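Local coordinates for assembly chaperone of ribosomal protein L4 (Acl4) (Chaetomium thermophilum, PDB 5TQB) that probably chaperones newly made ribosomal protein L4 on its way to ribosome assembly, using a superhelix of TPR-type helical hairpins, at residues V225-L238 with V250-V264. Sequence-based numbering, arbitrary orientation.
Sequences VPPFPSRVSLVRLL and VTERLIAEDDLSVEV. With EDO (1,2-ethanediol), chain F; EDO (1,2-ethanediol), chain D; EDO (1,2-ethanediol), chain G; EDO (1,2-ethanediol), chain K.
Helical segments 228-238 and 250-257 run nearly antiparallel, their axes 10.4 Å apart at closest approach and at 153°, with the CA atoms of Phe228 and Val235 in register with those of Leu254 and Val250. Packing between them turns on Leu254, whose CD2 methyl serves two flat groups at once. Leu254 CD2 lies over one face of the Phe228 ring in a CH-pi contact, 3.6 Å from the centroid, and over one face of the Arg231 guanidinium. Arg231 is bent at chi2 and chi3, and the bends lay the guanidinium against Leu254. Arg231 NH2 donates to both carboxylate oxygens of Glu257, 3.0 Å to OE2 (a weak bond) and 3.1 Å to OE1, the latter met from above the carboxylate plane, while NH1 gives a straighter bond to Pro226 O (161°). With an alanine here, the Glu257 carboxylate would probably lose its charge partner and Leu254 CD2 its guanidinium cover on one side. The pairing is consistent with the helical hairpins of TPR-like proteins, and further along it Val250 fits as a knob among Arg231, Leu234, Val235 and Leu238. Val235 CG1 meets Thr251 CG2 at 3.7 Å. From the following helix 262-281, Val264 CG2 reaches Phe228 CE2, and the same ring meets an aromatic side chain of another protein's chain.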
# COMPACT_ATOMS: atom_id res chain seq x y z
N VAL B 225 8.65 0.74 2.74
CA VAL B 225 7.34 1.16 3.23
C VAL B 225 6.42 -0.05 3.36
O VAL B 225 6.23 -0.78 2.39
CB VAL B 225 6.68 2.19 2.28
CG1 VAL B 225 5.28 2.58 2.77
CG2 VAL B 225 7.55 3.42 2.15
N PRO B 226 5.84 -0.27 4.55
CA PRO B 226 5.01 -1.46 4.75
C PRO B 226 3.77 -1.50 3.87
O PRO B 226 3.24 -0.44 3.52
CB PRO B 226 4.61 -1.40 6.23
CG PRO B 226 4.93 -0.04 6.69
CD PRO B 226 6.02 0.48 5.81
N PRO B 227 3.30 -2.70 3.50
CA PRO B 227 2.10 -2.82 2.67
C PRO B 227 0.87 -2.19 3.31
O PRO B 227 0.79 -2.08 4.54
CB PRO B 227 1.90 -4.34 2.56
CG PRO B 227 3.21 -4.94 2.89
CD PRO B 227 3.82 -4.03 3.90
N PHE B 228 -0.08 -1.78 2.47
CA PHE B 228 -1.33 -1.17 2.89
C PHE B 228 -2.00 -1.90 4.06
O PHE B 228 -2.25 -1.28 5.09
CB PHE B 228 -2.28 -1.09 1.69
CG PHE B 228 -3.37 -0.07 1.83
CD1 PHE B 228 -3.26 1.17 1.21
CD2 PHE B 228 -4.51 -0.34 2.56
CE1 PHE B 228 -4.27 2.11 1.32
CE2 PHE B 228 -5.52 0.59 2.69
CZ PHE B 228 -5.40 1.82 2.07
N PRO B 229 -2.28 -3.21 3.92
CA PRO B 229 -3.01 -3.89 4.99
C PRO B 229 -2.26 -3.84 6.32
O PRO B 229 -2.88 -3.75 7.38
CB PRO B 229 -3.12 -5.33 4.49
CG PRO B 229 -2.91 -5.25 3.03
CD PRO B 229 -1.90 -4.16 2.86
N SER B 230 -0.94 -3.89 6.25
CA SER B 230 -0.10 -3.82 7.43
C SER B 230 -0.19 -2.44 8.10
O SER B 230 -0.08 -2.32 9.32
CB SER B 230 1.34 -4.15 7.06
OG SER B 230 2.19 -4.15 8.19
N ARG B 231 -0.40 -1.40 7.29
CA ARG B 231 -0.51 -0.04 7.82
C ARG B 231 -1.89 0.24 8.39
O ARG B 231 -2.06 1.15 9.19
CB ARG B 231 -0.16 0.99 6.74
CG ARG B 231 1.32 1.37 6.72
CD ARG B 231 1.85 1.51 5.32
NE ARG B 231 1.32 2.69 4.65
CZ ARG B 231 1.18 2.82 3.34
NH1 ARG B 231 1.53 1.84 2.52
NH2 ARG B 231 0.69 3.94 2.85
N VAL B 232 -2.88 -0.55 7.98
CA VAL B 232 -4.20 -0.46 8.57
C VAL B 232 -4.10 -0.95 10.02
O VAL B 232 -4.56 -0.28 10.94
CB VAL B 232 -5.23 -1.30 7.80
CG1 VAL B 232 -6.59 -1.31 8.51
CG2 VAL B 232 -5.39 -0.77 6.39
N SER B 233 -3.48 -2.11 10.20
CA SER B 233 -3.25 -2.67 11.53
C SER B 233 -2.50 -1.67 12.40
O SER B 233 -2.79 -1.52 13.60
CB SER B 233 -2.46 -3.97 11.42
OG SER B 233 -1.86 -4.33 12.65
N LEU B 234 -1.55 -0.97 11.79
CA LEU B 234 -0.77 0.04 12.50
C LEU B 234 -1.67 1.14 13.07
O LEU B 234 -1.53 1.51 14.23
CB LEU B 234 0.28 0.64 11.57
CG LEU B 234 1.08 1.80 12.15
CD1 LEU B 234 1.92 1.34 13.34
CD2 LEU B 234 1.95 2.42 11.08
N VAL B 235 -2.59 1.64 12.25
CA VAL B 235 -3.47 2.72 12.69
C VAL B 235 -4.29 2.31 13.91
O VAL B 235 -4.52 3.13 14.80
CB VAL B 235 -4.42 3.16 11.55
CG1 VAL B 235 -5.48 4.12 12.06
CG2 VAL B 235 -3.63 3.83 10.45
N ARG B 236 -4.73 1.06 13.94
CA ARG B 236 -5.51 0.54 15.06
C ARG B 236 -4.66 0.54 16.32
O ARG B 236 -5.13 0.90 17.40
CB ARG B 236 -6.04 -0.87 14.76
CG ARG B 236 -7.12 -0.92 13.68
CD ARG B 236 -7.36 -2.35 13.16
NE ARG B 236 -7.83 -3.27 14.20
CZ ARG B 236 -9.10 -3.66 14.37
NH1 ARG B 236 -10.07 -3.22 13.57
NH2 ARG B 236 -9.41 -4.50 15.35
N LEU B 237 -3.39 0.15 16.17
CA LEU B 237 -2.45 0.18 17.29
C LEU B 237 -2.19 1.60 17.78
O LEU B 237 -2.05 1.83 18.97
CB LEU B 237 -1.12 -0.46 16.88
CG LEU B 237 -1.15 -1.95 16.50
CD1 LEU B 237 0.23 -2.38 16.06
CD2 LEU B 237 -1.63 -2.81 17.63
N LEU B 238 -2.12 2.55 16.85
CA LEU B 238 -1.82 3.95 17.18
C LEU B 238 -2.96 4.64 17.94
O LEU B 238 -2.71 5.43 18.85
CB LEU B 238 -1.52 4.74 15.91
CG LEU B 238 -0.19 4.48 15.21
CD1 LEU B 238 -0.13 5.26 13.92
CD2 LEU B 238 0.99 4.86 16.10
N VAL B 250 -0.60 8.86 9.02
CA VAL B 250 -0.66 7.55 8.37
C VAL B 250 -1.97 7.37 7.59
O VAL B 250 -1.94 6.85 6.47
CB VAL B 250 -0.48 6.40 9.39
CG1 VAL B 250 -0.60 5.03 8.70
CG2 VAL B 250 0.86 6.51 10.09
N THR B 251 -3.09 7.79 8.16
CA THR B 251 -4.38 7.64 7.47
C THR B 251 -4.50 8.55 6.25
O THR B 251 -5.21 8.22 5.30
CB THR B 251 -5.60 7.90 8.41
OG1 THR B 251 -5.48 9.18 9.04
CG2 THR B 251 -5.72 6.81 9.46
N GLU B 252 -3.82 9.69 6.27
CA GLU B 252 -3.87 10.61 5.15
C GLU B 252 -3.08 10.06 3.96
O GLU B 252 -3.52 10.16 2.81
CB GLU B 252 -3.37 12.00 5.54
CG GLU B 252 -3.69 13.06 4.50
CD GLU B 252 -3.64 14.48 5.04
OE1 GLU B 252 -4.03 14.69 6.21
OE2 GLU B 252 -3.23 15.38 4.28
N ARG B 253 -1.91 9.47 4.23
CA ARG B 253 -1.13 8.80 3.19
C ARG B 253 -1.92 7.64 2.59
O ARG B 253 -1.94 7.47 1.38
CB ARG B 253 0.19 8.28 3.77
CG ARG B 253 1.03 7.39 2.83
CD ARG B 253 1.95 8.20 1.94
NE ARG B 253 3.09 8.75 2.68
CZ ARG B 253 4.20 8.08 2.97
NH1 ARG B 253 4.35 6.82 2.59
NH2 ARG B 253 5.17 8.68 3.65
N LEU B 254 -2.55 6.85 3.45
CA LEU B 254 -3.30 5.70 2.98
C LEU B 254 -4.41 6.10 2.01
O LEU B 254 -4.61 5.45 0.99
CB LEU B 254 -3.87 4.90 4.15
CG LEU B 254 -2.84 4.08 4.95
CD1 LEU B 254 -3.44 3.58 6.25
CD2 LEU B 254 -2.32 2.91 4.12
N ILE B 255 -5.13 7.18 2.33
CA ILE B 255 -6.21 7.67 1.48
C ILE B 255 -5.67 8.26 0.18
O ILE B 255 -6.35 8.28 -0.84
CB ILE B 255 -7.07 8.72 2.23
CG1 ILE B 255 -7.92 8.05 3.31
CG2 ILE B 255 -8.00 9.48 1.29
CD1 ILE B 255 -8.96 7.06 2.79
N ALA B 256 -4.44 8.75 0.22
CA ALA B 256 -3.79 9.24 -0.98
C ALA B 256 -3.44 8.08 -1.94
O ALA B 256 -3.12 8.32 -3.10
CB ALA B 256 -2.55 10.04 -0.62
N GLU B 257 -3.54 6.84 -1.46
CA GLU B 257 -3.20 5.65 -2.24
C GLU B 257 -4.44 4.85 -2.66
O GLU B 257 -4.44 4.19 -3.70
CB GLU B 257 -2.25 4.75 -1.43
CG GLU B 257 -0.87 5.36 -1.20
CD GLU B 257 -0.00 4.50 -0.29
OE1 GLU B 257 1.16 4.90 -0.02
OE2 GLU B 257 -0.47 3.44 0.16
N ASP B 258 -5.48 4.89 -1.83
CA ASP B 258 -6.76 4.26 -2.15
C ASP B 258 -7.90 4.93 -1.39
O ASP B 258 -8.13 4.63 -0.21
CB ASP B 258 -6.73 2.76 -1.81
CG ASP B 258 -8.05 2.07 -2.12
OD1 ASP B 258 -8.20 0.88 -1.76
OD2 ASP B 258 -8.95 2.71 -2.70
N ASP B 259 -8.60 5.84 -2.06
CA ASP B 259 -9.66 6.60 -1.41
C ASP B 259 -11.01 5.88 -1.50
O ASP B 259 -12.05 6.45 -1.17
CB ASP B 259 -9.75 8.02 -1.98
CG ASP B 259 -10.13 8.05 -3.44
OD1 ASP B 259 -9.89 9.10 -4.08
OD2 ASP B 259 -10.66 7.04 -3.95
N LEU B 260 -10.98 4.62 -1.95
CA LEU B 260 -12.17 3.78 -1.90
C LEU B 260 -12.09 2.77 -0.75
O LEU B 260 -12.82 1.77 -0.72
CB LEU B 260 -12.37 3.06 -3.24
CG LEU B 260 -12.68 4.01 -4.40
CD1 LEU B 260 -12.64 3.29 -5.74
CD2 LEU B 260 -14.04 4.68 -4.21
N SER B 261 -11.21 3.05 0.21
CA SER B 261 -11.04 2.19 1.37
C SER B 261 -11.95 2.62 2.52
O SER B 261 -11.65 3.56 3.25
CB SER B 261 -9.59 2.22 1.84
OG SER B 261 -9.41 1.38 2.97
N VAL B 262 -13.07 1.91 2.66
CA VAL B 262 -14.07 2.24 3.66
C VAL B 262 -13.44 2.27 5.05
O VAL B 262 -13.64 3.22 5.81
CB VAL B 262 -15.21 1.21 3.66
CG1 VAL B 262 -16.23 1.51 4.79
CG2 VAL B 262 -15.91 1.21 2.31
N GLU B 263 -12.69 1.22 5.36
CA GLU B 263 -12.15 1.03 6.70
C GLU B 263 -11.15 2.12 7.06
O GLU B 263 -10.99 2.47 8.24
CB GLU B 263 -11.51 -0.35 6.82
CG GLU B 263 -11.13 -0.74 8.24
CD GLU B 263 -11.10 -2.24 8.45
OE1 GLU B 263 -10.50 -2.68 9.46
OE2 GLU B 263 -11.68 -2.99 7.63
N VAL B 264 -10.48 2.68 6.06
CA VAL B 264 -9.51 3.74 6.32
C VAL B 264 -10.20 5.09 6.53
O VAL B 264 -9.73 5.90 7.34
CB VAL B 264 -8.45 3.83 5.21
CG1 VAL B 264 -7.55 5.05 5.40
CG2 VAL B 264 -7.61 2.56 5.21
C1 EDO F . -5.69 12.04 0.49
O1 EDO F . -4.77 12.81 1.23
C2 EDO F . -5.68 12.47 -0.96
O2 EDO F . -6.62 11.72 -1.70
C1 EDO D . 1.42 -1.88 -0.89
O1 EDO D . 0.84 -0.72 -0.35
C2 EDO D . 0.55 -3.08 -0.59
O2 EDO D . 1.16 -4.25 -1.09
C1 EDO G . -12.63 11.38 -2.18
O1 EDO G . -11.25 11.24 -1.91
C2 EDO G . -13.13 10.18 -2.95
O2 EDO G . -13.22 9.06 -2.09
C1 EDO K . 7.41 -5.22 2.11
O1 EDO K . 6.39 -6.04 1.59
C2 EDO K . 7.06 -3.76 1.88
O2 EDO K . 8.11 -2.95 2.34
O HOH W 1 1.02 5.85 5.69
O HOH W 2 -10.54 -1.50 11.79